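Local atomic coordinates of peptidase M16 domain protein (Alicyclobacillus acidocaldarius subsp. acidocaldarius DSM 446, PDB entry 4XEA), a protein that probably cleaves peptide bonds as a metal-dependent hydrolase of the insulinase (M16) family. Residues Glu346-Phe349 with Glu350-Arg353; Leu399-Ala402 with Asn403-Phe406; Ser287-Tyr290 with Gln291-Asp295. One frame throughout, in Å; residues are numbered along the deposited sequence.

Contact 1: Glu346-Phe349 with Glu350-Arg353; sequences EEAF and ERAR
Glu350, Arg351, Ala352 and Arg353 each give their backbone N-H to the carbonyl oxygen four residues earlier, from Glu346 to Phe349, and the last of these bonds, Arg353 N to Phe349 O at 2.9 Å, is almost straight at 177°. On this regular stretch of helix the Phe349 ring runs beside an ion pair formed by Glu350 and Arg353, three residues apart. Arg353 grips the carboxylate side-on: NE bonds to Glu350 OE1 at 2.9 Å, and NH2 bonds to the syn lone pair of Glu350 OE2 at 3.1 Å, so both oxygens are engaged, and this grip, with the bonds of NH1, should limit the guanidinium's rotation. Glu350 reaches this position by keeping CG anti to its carbonyl carbon (chi1 -69°) and bending at chi2. Phe349 CE2 lies 3.7 Å from Glu350 OE2 and 3.9 Å from Arg353 NH2, with the ring and guanidinium planes 66° apart, so the apolar ring flanks the pair and probably helps exclude water. Around the helix, the long Arg351 folds back until its guanidinium lies over the backbone, with Glu347 O 3.7 Å above its plane. The carboxylate of Glu347 is nearby but not in contact, an attraction that is probably weak. Alanine suits Ala352's place, its methyl fitting against Ile277, Asp280 and Ala281 of helix 265-283. Phe349 also packs on Ile277, on Ala402 of helix 399-409 and on Met397, while Arg353 NH1 bonds to the carbonyl oxygens of Leu394 and Met397, tying helix 346-363 to the end of helix 387-396 and the link that follows.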
loop_
_atom_site.group_PDB
_atom_site.type_symbol
_atom_site.label_atom_id
_atom_site.label_comp_id
_atom_site.label_asym_id
_atom_site.label_seq_id
_atom_site.Cartn_x
_atom_site.Cartn_y
_atom_site.Cartn_z
ATOM N N GLU A 346 -0.211 6.240 -31.754
ATOM C CA GLU A 346 1.129 5.700 -31.562
ATOM C C GLU A 346 1.898 6.399 -30.451
ATOM O O GLU A 346 2.636 5.746 -29.722
ATOM C CB GLU A 346 1.944 5.797 -32.844
ATOM C CG GLU A 346 3.253 5.023 -32.759
ATOM C CD GLU A 346 3.943 4.894 -34.097
ATOM O OE1 GLU A 346 4.921 4.128 -34.185
ATOM O OE2 GLU A 346 3.508 5.554 -35.060
ATOM N N GLU A 347 1.751 7.717 -30.333
ATOM C CA GLU A 347 2.506 8.456 -29.324
ATOM C C GLU A 347 2.065 8.093 -27.904
ATOM O O GLU A 347 2.919 7.960 -27.022
ATOM C CB GLU A 347 2.447 9.966 -29.563
ATOM C CG GLU A 347 3.233 10.384 -30.797
ATOM C CD GLU A 347 3.346 11.883 -30.969
ATOM O OE1 GLU A 347 2.431 12.617 -30.546
ATOM O OE2 GLU A 347 4.355 12.332 -31.531
ATOM N N ALA A 348 0.754 7.902 -27.701
ATOM C CA ALA A 348 0.225 7.526 -26.399
ATOM C C ALA A 348 0.698 6.118 -26.055
ATOM O O ALA A 348 1.049 5.833 -24.915
ATOM C CB ALA A 348 -1.298 7.579 -26.394
ATOM N N PHE A 349 0.692 5.246 -27.053
ATOM C CA PHE A 349 1.224 3.902 -26.922
ATOM C C PHE A 349 2.719 3.853 -26.511
ATOM O O PHE A 349 3.072 3.095 -25.615
ATOM C CB PHE A 349 0.943 3.099 -28.220
ATOM C CG PHE A 349 1.688 1.795 -28.319
ATOM C CD1 PHE A 349 1.287 0.686 -27.602
ATOM C CD2 PHE A 349 2.768 1.669 -29.169
ATOM C CE1 PHE A 349 1.959 -0.512 -27.711
ATOM C CE2 PHE A 349 3.445 0.462 -29.285
ATOM C CZ PHE A 349 3.049 -0.614 -28.547
ATOM N N GLU A 350 3.588 4.625 -27.146
ATOM C CA GLU A 350 5.003 4.629 -26.742
ATOM C C GLU A 350 5.196 5.207 -25.316
ATOM O O GLU A 350 6.074 4.762 -24.580
ATOM C CB GLU A 350 5.903 5.372 -27.767
ATOM C CG GLU A 350 6.068 4.668 -29.150
ATOM C CD GLU A 350 6.636 3.242 -29.068
ATOM O OE1 GLU A 350 7.241 2.883 -28.036
ATOM O OE2 GLU A 350 6.491 2.468 -30.043
ATOM N N ARG A 351 4.400 6.197 -24.927
ATOM C CA ARG A 351 4.517 6.728 -23.566
ATOM C C ARG A 351 4.104 5.659 -22.568
ATOM O O ARG A 351 4.685 5.546 -21.497
ATOM C CB ARG A 351 3.713 8.024 -23.346
ATOM C CG ARG A 351 4.365 9.279 -23.929
ATOM C CD ARG A 351 3.676 10.578 -23.455
ATOM N NE ARG A 351 2.242 10.576 -23.784
ATOM C CZ ARG A 351 1.713 11.004 -24.938
ATOM N NH1 ARG A 351 0.400 10.943 -25.120
ATOM N NH2 ARG A 351 2.476 11.472 -25.922
ATOM N N ALA A 352 3.112 4.857 -22.938
ATOM C CA ALA A 352 2.604 3.839 -22.068
ATOM C C ALA A 352 3.619 2.703 -21.904
ATOM O O ALA A 352 3.871 2.245 -20.766
ATOM C CB ALA A 352 1.273 3.288 -22.603
ATOM N N ARG A 353 4.139 2.210 -23.022
ATOM C CA ARG A 353 5.189 1.194 -22.992
ATOM C C ARG A 353 6.361 1.652 -22.085
ATOM O O ARG A 353 6.853 0.869 -21.271
ATOM C CB ARG A 353 5.718 0.924 -24.393
ATOM C CG ARG A 353 6.725 -0.206 -24.465
ATOM C CD ARG A 353 7.998 0.198 -25.230
ATOM N NE ARG A 353 7.730 0.426 -26.643
ATOM C CZ ARG A 353 7.453 -0.541 -27.515
ATOM N NH1 ARG A 353 7.423 -1.822 -27.134
ATOM N NH2 ARG A 353 7.214 -0.232 -28.787
#

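Contact 2: Leu399-Ala402 with Asn403-Phe406; sequences LERA and NARF
The guanidinium of Arg401 carries Arg405 CB over one face, 4.1 Å above its plane and offset toward the rim, and has the methyl of Ala404 at its edge, with NH1 and Ala404 CB 4.4 Å apart. Arg405 lies alongside and points the same way; its own guanidinium is turned 56° from that of Arg401, which approaches it obliquely. Arg401 NH2 is 4.0 Å from Arg405 NE, a closeness probably eased by the surrounding carboxylates: Arg401 NH2 forms a salt bridge with Glu270, and Arg405 pairs with Glu259 through NH2 and with Glu408 through NE. Arg401 gets there by a bend at chi2 (55°), which carries the rest of its chain along the helix toward Arg405. A leucine in place of Arg401, lacking the guanidinium, would probably leave Glu270 without this charged mate and open a gap beside Arg405 CB and the Ala404 methyl. On another side of the helix, Asn403 keeps CG beside its backbone N (chi1 -75°), turning the amide back until ND2 sits 3.7 Å from Leu399 CG. Asparagine suits this place because its OD1 accepts a bond from Ile344 N outside the helix while the amide still packs on leucine. Underneath run four regular helical bonds, such as Asn403 N to Leu399 O at 2.8 Å. Helix 399-409 is thus held against the loop at Ile344, where Leu399 and Ala402 also pack, while Arg405 rests on Gln271 and Met275 of helix 265-283, and Phe406 touches Leu278 and Leu282 of that helix and Leu336 and Val339 of helix 325-342.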
loop_
_atom_site.group_PDB
_atom_site.type_symbol
_atom_site.label_atom_id
_atom_site.label_comp_id
_atom_site.label_asym_id
_atom_site.label_seq_id
_atom_site.Cartn_x
_atom_site.Cartn_y
_atom_site.Cartn_z
ATOM N N LEU A 399 2.803 -1.545 -32.316
ATOM C CA LEU A 399 1.511 -0.859 -32.490
ATOM C C LEU A 399 0.489 -1.756 -33.209
ATOM O O LEU A 399 -0.704 -1.740 -32.875
ATOM C CB LEU A 399 1.695 0.473 -33.271
ATOM C CG LEU A 399 0.462 1.373 -33.500
ATOM C CD1 LEU A 399 -0.181 1.849 -32.198
ATOM C CD2 LEU A 399 0.825 2.592 -34.420
ATOM N N GLU A 400 0.934 -2.533 -34.202
ATOM C CA GLU A 400 0.022 -3.486 -34.886
ATOM C C GLU A 400 -0.557 -4.485 -33.896
ATOM O O GLU A 400 -1.778 -4.750 -33.847
ATOM C CB GLU A 400 0.782 -4.239 -35.989
ATOM C CG GLU A 400 -0.008 -5.377 -36.691
ATOM C CD GLU A 400 0.721 -5.906 -37.937
ATOM O OE1 GLU A 400 1.725 -6.639 -37.791
ATOM O OE2 GLU A 400 0.318 -5.557 -39.075
ATOM N N ARG A 401 0.319 -5.044 -33.087
ATOM C CA ARG A 401 -0.149 -5.971 -32.045
ATOM C C ARG A 401 -1.093 -5.275 -31.043
ATOM O O ARG A 401 -2.114 -5.844 -30.656
ATOM C CB ARG A 401 1.042 -6.668 -31.379
ATOM C CG ARG A 401 0.706 -7.590 -30.231
ATOM C CD ARG A 401 -0.332 -8.686 -30.574
ATOM N NE ARG A 401 -0.648 -9.457 -29.369
ATOM C CZ ARG A 401 -1.829 -10.029 -29.113
ATOM N NH1 ARG A 401 -2.843 -9.947 -29.973
ATOM N NH2 ARG A 401 -2.001 -10.670 -27.975
ATOM N N ALA A 402 -0.802 -4.032 -30.672
ATOM C CA ALA A 402 -1.709 -3.288 -29.767
ATOM C C ALA A 402 -3.074 -3.081 -30.433
ATOM O O ALA A 402 -4.112 -3.240 -29.772
ATOM C CB ALA A 402 -1.111 -1.950 -29.349
ATOM N N ASN A 403 -3.087 -2.748 -31.727
ATOM C CA ASN A 403 -4.364 -2.640 -32.451
ATOM C C ASN A 403 -5.099 -3.986 -32.540
ATOM O O ASN A 403 -6.304 -4.027 -32.299
ATOM C CB ASN A 403 -4.202 -1.991 -33.837
ATOM C CG ASN A 403 -3.983 -0.456 -33.763
ATOM O OD1 ASN A 403 -4.795 0.285 -33.199
ATOM N ND2 ASN A 403 -2.887 0.008 -34.337
ATOM N N ALA A 404 -4.394 -5.080 -32.850
ATOM C CA ALA A 404 -5.046 -6.397 -32.945
ATOM C C ALA A 404 -5.658 -6.804 -31.607
ATOM O O ALA A 404 -6.770 -7.339 -31.549
ATOM C CB ALA A 404 -4.068 -7.472 -33.441
ATOM N N ARG A 405 -4.937 -6.566 -30.517
ATOM C CA ARG A 405 -5.450 -6.929 -29.170
ATOM C C ARG A 405 -6.732 -6.133 -28.852
ATOM O O ARG A 405 -7.713 -6.698 -28.371
ATOM C CB ARG A 405 -4.368 -6.655 -28.112
ATOM C CG ARG A 405 -4.795 -6.854 -26.649
ATOM C CD ARG A 405 -4.572 -8.295 -26.223
ATOM N NE ARG A 405 -5.554 -9.309 -26.657
ATOM C CZ ARG A 405 -6.549 -9.772 -25.899
ATOM N NH1 ARG A 405 -7.311 -10.765 -26.320
ATOM N NH2 ARG A 405 -6.799 -9.243 -24.706
ATOM N N PHE A 406 -6.701 -4.828 -29.120
ATOM C CA PHE A 406 -7.846 -3.946 -28.944
ATOM C C PHE A 406 -9.080 -4.458 -29.725
ATOM O O PHE A 406 -10.179 -4.596 -29.177
ATOM C CB PHE A 406 -7.479 -2.503 -29.363
ATOM C CG PHE A 406 -8.601 -1.524 -29.164
ATOM C CD1 PHE A 406 -9.636 -1.437 -30.083
ATOM C CD2 PHE A 406 -8.664 -0.730 -28.022
ATOM C CE1 PHE A 406 -10.726 -0.567 -29.867
ATOM C CE2 PHE A 406 -9.726 0.133 -27.809
ATOM C CZ PHE A 406 -10.765 0.221 -28.742
#

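Contact 3: Ser287-Tyr290 with Gln291-Asp295; sequences SAFY and QSLLD
Phe289 holds CG anti to the backbone N (chi1 178°), whereas Leu293, one turn later, holds CG anti to its carbonyl carbon (chi1 -70°); the two settings bring a leucine methyl over the phenylalanine ring. This is a short helix, 288-295, begun by an N-cap serine: Ser287 OG accepts the N-H of Tyr290 at 3.0 Å, meeting an amide that has no carbonyl of a preceding turn to bond to. The same hydroxyl is bonded to Gly284 O, so it serves both the helix and the chain leading into it, a double task for which a small serine is well fitted. From Ser287 onward the carbonyls take up the usual bonds, beginning with Gln291 N to Ser287 O at 3.0 Å. Gln291 bends back over the first turn, its CG 3.3 Å from Ser287 O, and its NE2 reaches Pro285 O, adding a second tie to the entry of the helix. Ser292 OG is hydrogen-bonded to Arg331 NH2 of helix 325-342. Toward that helix Phe289 also stacks with His335 and packs on Ile332, and Leu293 rests on Leu328, so aromatic and branched apolar groups suit the side that faces helix 325-342. Tyr290 and Leu294 repeat the four-residue pairing on a neighbouring side, running side by side in the same direction: Leu294 CD2 lies 3.9 Å from Tyr290 CE2 and 3.8 Å from Tyr290 OH. In the first pair the contact is a CH-pi interaction, with Leu293 CD1 3.9 Å from the centroid of the Phe289 ring and 28° off its normal.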
loop_
_atom_site.group_PDB
_atom_site.type_symbol
_atom_site.label_atom_id
_atom_site.label_comp_id
_atom_site.label_asym_id
_atom_site.label_seq_id
_atom_site.Cartn_x
_atom_site.Cartn_y
_atom_site.Cartn_z
ATOM N N SER A 287 -3.142 9.830 -19.277
ATOM C CA SER A 287 -3.830 9.914 -20.569
ATOM C C SER A 287 -4.666 11.181 -20.612
ATOM O O SER A 287 -5.238 11.585 -19.586
ATOM C CB SER A 287 -4.733 8.691 -20.792
ATOM O OG SER A 287 -5.840 8.706 -19.916
ATOM N N ALA A 288 -4.734 11.815 -21.788
ATOM C CA ALA A 288 -5.606 12.971 -21.980
ATOM C C ALA A 288 -7.077 12.616 -21.706
ATOM O O ALA A 288 -7.828 13.446 -21.193
ATOM C CB ALA A 288 -5.430 13.589 -23.396
ATOM N N PHE A 289 -7.483 11.387 -22.019
ATOM C CA PHE A 289 -8.858 10.953 -21.727
ATOM C C PHE A 289 -9.113 11.035 -20.227
ATOM O O PHE A 289 -10.055 11.699 -19.796
ATOM C CB PHE A 289 -9.124 9.536 -22.240
ATOM C CG PHE A 289 -10.525 9.012 -21.935
ATOM C CD1 PHE A 289 -11.654 9.611 -22.503
ATOM C CD2 PHE A 289 -10.711 7.924 -21.106
ATOM C CE1 PHE A 289 -12.937 9.141 -22.238
ATOM C CE2 PHE A 289 -11.997 7.416 -20.859
ATOM C CZ PHE A 289 -13.122 8.053 -21.430
ATOM N N TYR A 290 -8.268 10.381 -19.430
ATOM C CA TYR A 290 -8.415 10.448 -17.968
ATOM C C TYR A 290 -8.374 11.911 -17.429
ATOM O O TYR A 290 -9.156 12.284 -16.554
ATOM C CB TYR A 290 -7.342 9.620 -17.279
ATOM C CG TYR A 290 -7.273 9.864 -15.791
ATOM C CD1 TYR A 290 -8.092 9.161 -14.906
ATOM C CD2 TYR A 290 -6.397 10.803 -15.270
ATOM C CE1 TYR A 290 -8.035 9.398 -13.539
ATOM C CE2 TYR A 290 -6.324 11.038 -13.910
ATOM C CZ TYR A 290 -7.137 10.338 -13.049
ATOM O OH TYR A 290 -7.050 10.603 -11.703
ATOM N N GLN A 291 -7.460 12.725 -17.946
ATOM C CA GLN A 291 -7.324 14.109 -17.480
ATOM C C GLN A 291 -8.585 14.914 -17.818
ATOM O O GLN A 291 -9.026 15.767 -17.036
ATOM C CB GLN A 291 -6.064 14.769 -18.061
ATOM C CG GLN A 291 -4.740 14.110 -17.594
ATOM C CD GLN A 291 -4.171 14.680 -16.278
ATOM O OE1 GLN A 291 -4.512 15.787 -15.849
ATOM N NE2 GLN A 291 -3.279 13.913 -15.648
ATOM N N SER A 292 -9.168 14.628 -18.979
ATOM C CA SER A 292 -10.407 15.287 -19.388
ATOM C C SER A 292 -11.579 14.861 -18.481
ATOM O O SER A 292 -12.403 15.694 -18.093
ATOM C CB SER A 292 -10.710 14.981 -20.865
ATOM O OG SER A 292 -12.058 15.299 -21.193
ATOM N N LEU A 293 -11.642 13.579 -18.130
ATOM C CA LEU A 293 -12.686 13.092 -17.228
ATOM C C LEU A 293 -12.538 13.691 -15.842
ATOM O O LEU A 293 -13.527 14.025 -15.205
ATOM C CB LEU A 293 -12.639 11.574 -17.088
ATOM C CG LEU A 293 -13.053 10.732 -18.293
ATOM C CD1 LEU A 293 -12.816 9.273 -17.985
ATOM C CD2 LEU A 293 -14.518 10.980 -18.693
ATOM N N LEU A 294 -11.300 13.804 -15.369
ATOM C CA LEU A 294 -11.026 14.361 -14.044
ATOM C C LEU A 294 -11.383 15.861 -14.004
ATOM O O LEU A 294 -12.061 16.335 -13.077
ATOM C CB LEU A 294 -9.548 14.160 -13.706
ATOM C CG LEU A 294 -9.052 14.445 -12.289
ATOM C CD1 LEU A 294 -9.709 13.513 -11.277
ATOM C CD2 LEU A 294 -7.528 14.298 -12.250
ATOM N N ASP A 295 -10.931 16.591 -15.026
ATOM C CA ASP A 295 -11.204 18.030 -15.163
ATOM C C ASP A 295 -12.699 18.315 -15.173
ATOM O O ASP A 295 -13.153 19.345 -14.690
ATOM C CB ASP A 295 -10.570 18.569 -16.455
ATOM C CG ASP A 295 -9.072 18.833 -16.318
ATOM O OD1 ASP A 295 -8.439 18.323 -15.370
ATOM O OD2 ASP A 295 -8.527 19.567 -17.168
#

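Overall arrangement
Along the chain the order is contact 3, contact 1, contact 2, each about two turns of its own helix: 288-295 (with Ser287 as N-cap just ahead), 346-363 and 399-409. All three lie on the same side of the chain's centre. Contacts 1 and 2 are neighbours, their centres about 12 Å apart, and they touch, Phe349 CE2 lying 3.7 Å from Leu399 N. Contact 3 is about 16 Å from contact 1 and 23 Å from contact 2, centre to centre, and touches neither. Helix 265-283 joins contacts 1 and 2; helix 325-342 joins contacts 2 and 3. None supplies a nickel ligand, consistent with contacts 1 and 3 falling in the inactive M16 domain region.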